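Local coordinates for Lin2111 protein (PDB 3EDP), which is probably a DNA-binding transcription regulator of the GntR family, although its own function has not been established, at residues K129-Q132 and G137-L140; I184-E189 and M194-N199; R52-L57 and G61-K66. All coordinates share one frame; numbering follows the deposited sequence.

Interaction 1: residues K129-Q132 and G137-L140; sequences KFVQ and GATL
The peptide groups of Gln132 and Thr139 are joined by two backbone bonds, and their carbonyl planes are met differently. Thr139 N approaches Gln132 O in the carbonyl plane, at 2.8 Å and with a nearly straight N-H...O angle of 170°. The return bond, Gln132 N to Thr139 O, is longer at 3.1 Å, and its donor is tilted 27° from the carbonyl plane. Each acceptor is also met by a CA-H: Ala138 CA lies 3.3 Å from Gln132 O, and Val131 CA lies at the same 3.3 Å from Thr139 O. The pair carries side chains on one face of the sheet, where those of Gln132 and Thr139 run side by side in the same direction; OG1 of Thr139, set between its own backbone N and carbonyl carbon, comes to 3.5 Å from Gln132 CB. This is the turn end of the beta hairpin formed by strands 124-134 and 137-146, inside the antiparallel sheet of the UTRA domain, with strand 99-108 flanking one partner and strand 215-225 the other. On the other face Val131 and Leu140 form a non-hydrogen-bonded pair whose methyl groups meet. With CG anti to the backbone N (chi1 171°), Leu140 swings CD1 across to the neighbouring strand, 3.6 Å from Val131 CG2. The same methyl touches the Lys129 chain, whose CG is also 3.6 Å from Leu140 CD1, while Lys129 NZ is paired with Glu189. Helix 188-194 packs on this face, its Asn193 touching Lys129, Val131 and Leu140.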
loop_
_atom_site.group_PDB
_atom_site.type_symbol
_atom_site.label_atom_id
_atom_site.label_comp_id
_atom_site.label_asym_id
_atom_site.label_seq_id
_atom_site.Cartn_x
_atom_site.Cartn_y
_atom_site.Cartn_z
ATOM N N LYS A 129 -7.498 5.729 15.705
ATOM C CA LYS A 129 -8.677 5.791 14.868
ATOM C C LYS A 129 -8.816 7.198 14.311
ATOM O O LYS A 129 -8.759 8.177 15.063
ATOM C CB LYS A 129 -9.919 5.419 15.675
ATOM C CG LYS A 129 -11.167 5.210 14.826
ATOM C CD LYS A 129 -12.385 4.935 15.694
ATOM C CE LYS A 129 -12.049 4.005 16.857
ATOM N NZ LYS A 129 -11.411 2.724 16.419
ATOM N N PHE A 130 -8.979 7.305 12.996
ATOM C CA PHE A 130 -9.263 8.600 12.384
ATOM C C PHE A 130 -10.293 8.555 11.255
ATOM O O PHE A 130 -10.569 7.507 10.676
ATOM C CB PHE A 130 -7.985 9.317 11.929
ATOM C CG PHE A 130 -7.257 8.637 10.802
ATOM C CD1 PHE A 130 -7.610 8.877 9.484
ATOM C CD2 PHE A 130 -6.193 7.787 11.060
ATOM C CE1 PHE A 130 -6.933 8.262 8.445
ATOM C CE2 PHE A 130 -5.507 7.177 10.027
ATOM C CZ PHE A 130 -5.881 7.411 8.717
ATOM N N VAL A 131 -10.861 9.718 10.968
ATOM C CA VAL A 131 -11.959 9.851 10.029
ATOM C C VAL A 131 -11.591 10.936 9.033
ATOM O O VAL A 131 -10.849 11.867 9.353
ATOM C CB VAL A 131 -13.275 10.222 10.760
ATOM C CG1 VAL A 131 -14.226 10.950 9.830
ATOM C CG2 VAL A 131 -13.934 8.978 11.350
ATOM N N GLN A 132 -12.102 10.811 7.821
ATOM C CA GLN A 132 -11.722 11.705 6.744
ATOM C C GLN A 132 -12.931 11.909 5.846
ATOM O O GLN A 132 -13.572 10.939 5.442
ATOM C CB GLN A 132 -10.589 11.055 5.959
ATOM C CG GLN A 132 -9.810 11.966 5.050
ATOM C CD GLN A 132 -8.656 11.232 4.400
ATOM O OE1 GLN A 132 -8.415 10.055 4.685
ATOM N NE2 GLN A 132 -7.934 11.919 3.523
ATOM N N GLY A 137 -18.737 10.358 0.990
ATOM C CA GLY A 137 -18.934 10.417 2.426
ATOM C C GLY A 137 -17.679 10.178 3.246
ATOM O O GLY A 137 -16.577 10.042 2.714
ATOM N N ALA A 138 -17.856 10.116 4.558
ATOM C CA ALA A 138 -16.740 9.951 5.473
ATOM C C ALA A 138 -16.169 8.534 5.440
ATOM O O ALA A 138 -16.900 7.545 5.357
ATOM C CB ALA A 138 -17.164 10.329 6.892
ATOM N N THR A 139 -14.848 8.448 5.494
ATOM C CA THR A 139 -14.178 7.171 5.626
ATOM C C THR A 139 -13.611 7.041 7.032
ATOM O O THR A 139 -13.416 8.035 7.739
ATOM C CB THR A 139 -13.042 7.026 4.614
ATOM O OG1 THR A 139 -12.040 8.012 4.884
ATOM C CG2 THR A 139 -13.572 7.198 3.175
ATOM N N LEU A 140 -13.340 5.809 7.432
ATOM C CA LEU A 140 -12.844 5.544 8.770
ATOM C C LEU A 140 -11.611 4.657 8.685
ATOM O O LEU A 140 -11.612 3.639 7.992
ATOM C CB LEU A 140 -13.932 4.863 9.602
ATOM C CG LEU A 140 -13.516 4.323 10.966
ATOM C CD1 LEU A 140 -13.255 5.479 11.906
ATOM C CD2 LEU A 140 -14.611 3.430 11.524
#

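Interaction 2: residues I184-E189 and M194-N199; sequences ILAGNE and MHLNEN
The connection from strand 176-185 through helix 188-194 to strand 201-211 is drawn together where Leu185 and Ala186, leaving the first strand, meet Leu196, Asn197 and Asn199, which lead into the second. Leu185 CD2 lies against the backbone of Asn199, 3.4 Å from Asn199 O, and is 3.5 Å from Asn199 CB. The Asn199 side chain sets off away from Leu185, although its CB already touches Leu185 CD2; with CG anti to the carbonyl carbon (chi1 -60°) its amide lies back alongside the leucine, Asn199 ND2 being 3.8 Å from Leu185 CB. The backbone link is slight: Asn199 N reaches Ala186 O in a weak bond of 3.4 Å, though a straight one at 170°. These two adjacent antiparallel strands of the UTRA sheet are thus joined through a short helix, with Gly187 as its N-cap and His195, at positive phi, turning the chain away at its other end. The methyl of Ala186 points toward 194-199, 3.6 Å from Asn197 O and 4.3 Å from Leu196 CB. Val202 of strand 201-211 packs on both Ala186 and Leu196, while Met194, a selenomethionine, reaches Tyr223 of strand 215-225.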
loop_
_atom_site.group_PDB
_atom_site.type_symbol
_atom_site.label_atom_id
_atom_site.label_comp_id
_atom_site.label_asym_id
_atom_site.label_seq_id
_atom_site.Cartn_x
_atom_site.Cartn_y
_atom_site.Cartn_z
ATOM N N ILE A 184 -18.661 -5.683 3.822
ATOM C CA ILE A 184 -19.274 -6.040 5.096
ATOM C C ILE A 184 -20.515 -5.201 5.362
ATOM O O ILE A 184 -20.799 -4.230 4.649
ATOM C CB ILE A 184 -18.286 -5.884 6.295
ATOM C CG1 ILE A 184 -17.891 -4.420 6.485
ATOM C CG2 ILE A 184 -17.036 -6.744 6.094
ATOM C CD1 ILE A 184 -17.113 -4.162 7.765
ATOM N N LEU A 185 -21.255 -5.599 6.390
ATOM C CA LEU A 185 -22.387 -4.831 6.879
ATOM C C LEU A 185 -21.853 -3.770 7.827
ATOM O O LEU A 185 -20.928 -4.029 8.594
ATOM C CB LEU A 185 -23.364 -5.748 7.620
ATOM C CG LEU A 185 -24.141 -6.751 6.762
ATOM C CD1 LEU A 185 -24.477 -8.012 7.545
ATOM C CD2 LEU A 185 -25.402 -6.113 6.208
ATOM N N ALA A 186 -22.426 -2.573 7.764
ATOM C CA ALA A 186 -22.027 -1.503 8.669
ATOM C C ALA A 186 -22.305 -1.883 10.122
ATOM O O ALA A 186 -23.416 -2.289 10.468
ATOM C CB ALA A 186 -22.737 -0.196 8.309
ATOM N N GLY A 187 -21.280 -1.768 10.960
ATOM C CA GLY A 187 -21.416 -1.989 12.388
ATOM C C GLY A 187 -21.475 -0.665 13.128
ATOM O O GLY A 187 -21.583 0.393 12.508
ATOM N N ASN A 188 -21.399 -0.715 14.453
ATOM C CA ASN A 188 -21.518 0.494 15.264
ATOM C C ASN A 188 -20.484 1.558 14.905
ATOM O O ASN A 188 -20.809 2.745 14.804
ATOM C CB ASN A 188 -21.448 0.155 16.754
ATOM C CG ASN A 188 -22.447 -0.915 17.155
ATOM O OD1 ASN A 188 -22.266 -2.094 16.852
ATOM N ND2 ASN A 188 -23.509 -0.508 17.840
ATOM N N GLU A 189 -19.241 1.121 14.708
ATOM C CA GLU A 189 -18.152 2.012 14.320
ATOM C C GLU A 189 -18.518 2.816 13.080
ATOM O O GLU A 189 -18.387 4.042 13.052
ATOM C CB GLU A 189 -16.892 1.199 14.033
ATOM C CG GLU A 189 -16.206 0.640 15.262
ATOM C CD GLU A 189 -15.113 1.551 15.778
ATOM O OE1 GLU A 189 -14.003 1.045 16.047
ATOM O OE2 GLU A 189 -15.359 2.770 15.904
HETATM N N MSE A 194 -19.195 7.195 10.258
HETATM C CA MSE A 194 -19.346 7.416 8.821
HETATM C C MSE A 194 -20.778 7.781 8.485
HETATM O O MSE A 194 -21.121 8.000 7.322
HETATM C CB MSE A 194 -18.938 6.166 8.040
HETATM C CG MSE A 194 -17.479 5.786 8.219
HETATM SE SE MSE A 194 -17.113 3.981 7.583
HETATM C CE MSE A 194 -17.434 4.240 5.664
ATOM N N HIS A 195 -21.613 7.821 9.517
ATOM C CA HIS A 195 -23.003 8.225 9.373
ATOM C C HIS A 195 -23.731 7.333 8.380
ATOM O O HIS A 195 -24.306 7.799 7.397
ATOM C CB HIS A 195 -23.087 9.700 8.986
ATOM C CG HIS A 195 -22.432 10.610 9.980
ATOM N ND1 HIS A 195 -21.116 11.009 9.870
ATOM C CD2 HIS A 195 -22.903 11.174 11.117
ATOM C CE1 HIS A 195 -20.811 11.794 10.887
ATOM N NE2 HIS A 195 -21.876 11.910 11.660
ATOM N N LEU A 196 -23.682 6.035 8.655
ATOM C CA LEU A 196 -24.389 5.043 7.865
ATOM C C LEU A 196 -25.492 4.424 8.718
ATOM O O LEU A 196 -25.526 4.614 9.935
ATOM C CB LEU A 196 -23.414 3.961 7.385
ATOM C CG LEU A 196 -22.331 4.419 6.401
ATOM C CD1 LEU A 196 -21.482 3.243 5.935
ATOM C CD2 LEU A 196 -22.950 5.133 5.205
ATOM N N ASN A 197 -26.394 3.689 8.075
ATOM C CA ASN A 197 -27.426 2.950 8.794
ATOM C C ASN A 197 -26.982 1.518 9.018
ATOM O O ASN A 197 -26.149 1.008 8.275
ATOM C CB ASN A 197 -28.740 2.963 8.012
ATOM C CG ASN A 197 -29.275 4.359 7.802
ATOM O OD1 ASN A 197 -29.001 5.269 8.590
ATOM N ND2 ASN A 197 -30.044 4.542 6.736
ATOM N N GLU A 198 -27.525 0.869 10.042
ATOM C CA GLU A 198 -27.196 -0.530 10.277
ATOM C C GLU A 198 -27.371 -1.342 9.004
ATOM O O GLU A 198 -28.346 -1.168 8.269
ATOM C CB GLU A 198 -28.044 -1.129 11.400
ATOM C CG GLU A 198 -27.312 -1.240 12.727
ATOM C CD GLU A 198 -27.827 -2.383 13.583
ATOM O OE1 GLU A 198 -29.055 -2.462 13.803
ATOM O OE2 GLU A 198 -26.999 -3.203 14.036
ATOM N N ASN A 199 -26.403 -2.213 8.744
ATOM C CA ASN A 199 -26.468 -3.126 7.611
ATOM C C ASN A 199 -26.305 -2.465 6.242
ATOM O O ASN A 199 -26.498 -3.107 5.210
ATOM C CB ASN A 199 -27.747 -3.965 7.670
ATOM C CG ASN A 199 -27.831 -4.791 8.939
ATOM O OD1 ASN A 199 -28.918 -5.057 9.449
ATOM N ND2 ASN A 199 -26.675 -5.185 9.467
#

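Interaction 3: residues R52-L57 and G61-K66; sequences RAVDLL and GLVVRK
Val54 and Leu57, one helical turn apart, hold the side chain of Val63 between them: Val63 CG1 is 3.8 Å from Leu57 CB, and Val63 CG2 is 4.1 Å from Val54 CG1. Next to this centre Leu57 and Leu62 cross at about a right angle, with Leu57 CD2 4.1 Å from Leu62 CD1. Between helix 47-59 and strand 63-66 the chain turns through a Schellman motif, Gly61 supplying the positive phi and Leu62 N bonding to Leu57 O at 2.9 Å. This matches the winged helix-turn-helix of GntR proteins, in which such a helix is followed by a two-stranded wing, here strands 63-66 and 70-73. At the outer edge Arg65 is extended from CG to NE and brings its guanidinium over Val54, whose CG1 sits 3.5 Å above one face, towards the rim. A single carboxylate oxygen takes both terminal nitrogens of the salt bridge: Asp55 OD1 is 2.7 Å from Arg65 NH1 and makes a weaker bond of 3.0 Å to Arg65 NH2. The oxygen lies near the guanidinium plane, yet the two flat groups are turned 80° apart. Arg65 NE pairs with Glu36, and Arg65 NH2 also bonds to the carbonyl of Arg51.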
loop_
_atom_site.group_PDB
_atom_site.type_symbol
_atom_site.label_atom_id
_atom_site.label_comp_id
_atom_site.label_asym_id
_atom_site.label_seq_id
_atom_site.Cartn_x
_atom_site.Cartn_y
_atom_site.Cartn_z
ATOM N N ARG A 52 -2.203 0.402 44.381
ATOM C CA ARG A 52 -3.514 1.041 44.451
ATOM C C ARG A 52 -3.547 2.385 43.723
ATOM O O ARG A 52 -4.539 2.720 43.080
ATOM C CB ARG A 52 -3.949 1.217 45.902
ATOM C CG ARG A 52 -4.318 -0.088 46.599
ATOM C CD ARG A 52 -4.361 0.109 48.107
ATOM N NE ARG A 52 -5.006 -1.003 48.793
ATOM C CZ ARG A 52 -5.024 -1.154 50.113
ATOM N NH1 ARG A 52 -4.410 -0.261 50.894
ATOM N NH2 ARG A 52 -5.657 -2.201 50.647
ATOM N N ALA A 53 -2.474 3.157 43.848
ATOM C CA ALA A 53 -2.370 4.426 43.143
ATOM C C ALA A 53 -2.422 4.180 41.636
ATOM O O ALA A 53 -3.165 4.847 40.915
ATOM C CB ALA A 53 -1.072 5.147 43.518
ATOM N N VAL A 54 -1.629 3.217 41.172
ATOM C CA VAL A 54 -1.569 2.891 39.754
ATOM C C VAL A 54 -2.924 2.361 39.256
ATOM O O VAL A 54 -3.396 2.781 38.201
ATOM C CB VAL A 54 -0.412 1.899 39.429
ATOM C CG1 VAL A 54 -0.444 1.478 37.949
ATOM C CG2 VAL A 54 0.941 2.524 39.762
ATOM N N ASP A 55 -3.552 1.459 40.018
ATOM C CA ASP A 55 -4.890 0.959 39.662
ATOM C C ASP A 55 -5.826 2.128 39.382
ATOM O O ASP A 55 -6.615 2.100 38.443
ATOM C CB ASP A 55 -5.510 0.135 40.794
ATOM C CG ASP A 55 -4.933 -1.256 40.908
ATOM O OD1 ASP A 55 -4.108 -1.661 40.058
ATOM O OD2 ASP A 55 -5.319 -1.951 41.874
ATOM N N LEU A 56 -5.742 3.144 40.229
ATOM C CA LEU A 56 -6.547 4.351 40.084
ATOM C C LEU A 56 -6.214 5.073 38.775
ATOM O O LEU A 56 -7.110 5.540 38.066
ATOM C CB LEU A 56 -6.298 5.278 41.275
ATOM C CG LEU A 56 -7.341 6.324 41.659
ATOM C CD1 LEU A 56 -6.870 7.089 42.888
ATOM C CD2 LEU A 56 -7.598 7.280 40.515
ATOM N N LEU A 57 -4.926 5.174 38.458
ATOM C CA LEU A 57 -4.504 5.831 37.226
ATOM C C LEU A 57 -4.936 5.033 35.997
ATOM O O LEU A 57 -5.362 5.604 34.992
ATOM C CB LEU A 57 -2.994 6.061 37.228
ATOM C CG LEU A 57 -2.550 6.960 38.385
ATOM C CD1 LEU A 57 -1.032 6.973 38.498
ATOM C CD2 LEU A 57 -3.099 8.358 38.205
ATOM N N GLY A 61 -7.679 5.862 32.926
ATOM C CA GLY A 61 -7.161 5.828 31.571
ATOM C C GLY A 61 -5.936 6.703 31.354
ATOM O O GLY A 61 -5.697 7.172 30.249
ATOM N N LEU A 62 -5.154 6.921 32.408
ATOM C CA LEU A 62 -3.982 7.783 32.321
ATOM C C LEU A 62 -2.683 7.006 32.132
ATOM O O LEU A 62 -1.710 7.540 31.612
ATOM C CB LEU A 62 -3.889 8.667 33.562
ATOM C CG LEU A 62 -5.129 9.538 33.752
ATOM C CD1 LEU A 62 -5.157 10.176 35.132
ATOM C CD2 LEU A 62 -5.192 10.591 32.657
ATOM N N VAL A 63 -2.667 5.748 32.563
ATOM C CA VAL A 63 -1.494 4.904 32.407
ATOM C C VAL A 63 -1.935 3.482 32.115
ATOM O O VAL A 63 -3.092 3.120 32.312
ATOM C CB VAL A 63 -0.597 4.875 33.692
ATOM C CG1 VAL A 63 -0.512 6.237 34.339
ATOM C CG2 VAL A 63 -1.119 3.861 34.674
ATOM N N VAL A 64 -0.999 2.669 31.660
ATOM C CA VAL A 64 -1.289 1.271 31.396
ATOM C C VAL A 64 -0.093 0.442 31.843
ATOM O O VAL A 64 1.054 0.886 31.748
ATOM C CB VAL A 64 -1.593 1.037 29.891
ATOM C CG1 VAL A 64 -0.469 1.593 29.028
ATOM C CG2 VAL A 64 -1.824 -0.442 29.608
ATOM N N ARG A 65 -0.361 -0.747 32.364
ATOM C CA ARG A 65 0.707 -1.637 32.791
ATOM C C ARG A 65 1.179 -2.505 31.635
ATOM O O ARG A 65 0.381 -2.923 30.799
ATOM C CB ARG A 65 0.232 -2.552 33.919
ATOM C CG ARG A 65 -0.060 -1.853 35.251
ATOM C CD ARG A 65 -0.342 -2.900 36.323
ATOM N NE ARG A 65 -0.260 -2.364 37.679
ATOM C CZ ARG A 65 -1.309 -1.998 38.406
ATOM N NH1 ARG A 65 -2.536 -2.110 37.908
ATOM N NH2 ARG A 65 -1.130 -1.525 39.636
ATOM N N LYS A 66 2.476 -2.778 31.587
ATOM C CA LYS A 66 2.958 -3.866 30.752
ATOM C C LYS A 66 3.201 -5.053 31.665
ATOM O O LYS A 66 4.121 -5.034 32.478
ATOM C CB LYS A 66 4.240 -3.494 30.008
ATOM C CG LYS A 66 4.506 -4.372 28.783
ATOM C CD LYS A 66 4.218 -5.842 29.080
ATOM C CE LYS A 66 3.978 -6.657 27.820
ATOM N NZ LYS A 66 5.249 -7.055 27.157
#

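Interactions 1 and 2 are neighbours in the UTRA domain, their centres 13 Å apart. Helix 188-194, whose ends belong to interaction 2, lies on the sheet face that carries Leu140 of interaction 1: Met194 SE is 3.9 Å from Leu140 CB. A salt bridge of 3.1 Å between Lys129 NZ and Glu189 OE1 ties the two contacts together. Arg142 shares that carboxylate oxygen. Interaction 3 stands apart in the GntR-family region, its centre 30 Å from that of interaction 1 and 33 Å from that of interaction 2; the nearest atoms are about 15 and 18 Å away. A glycerol, probably from the crystallisation liquor, lies about 5 Å from Gly61.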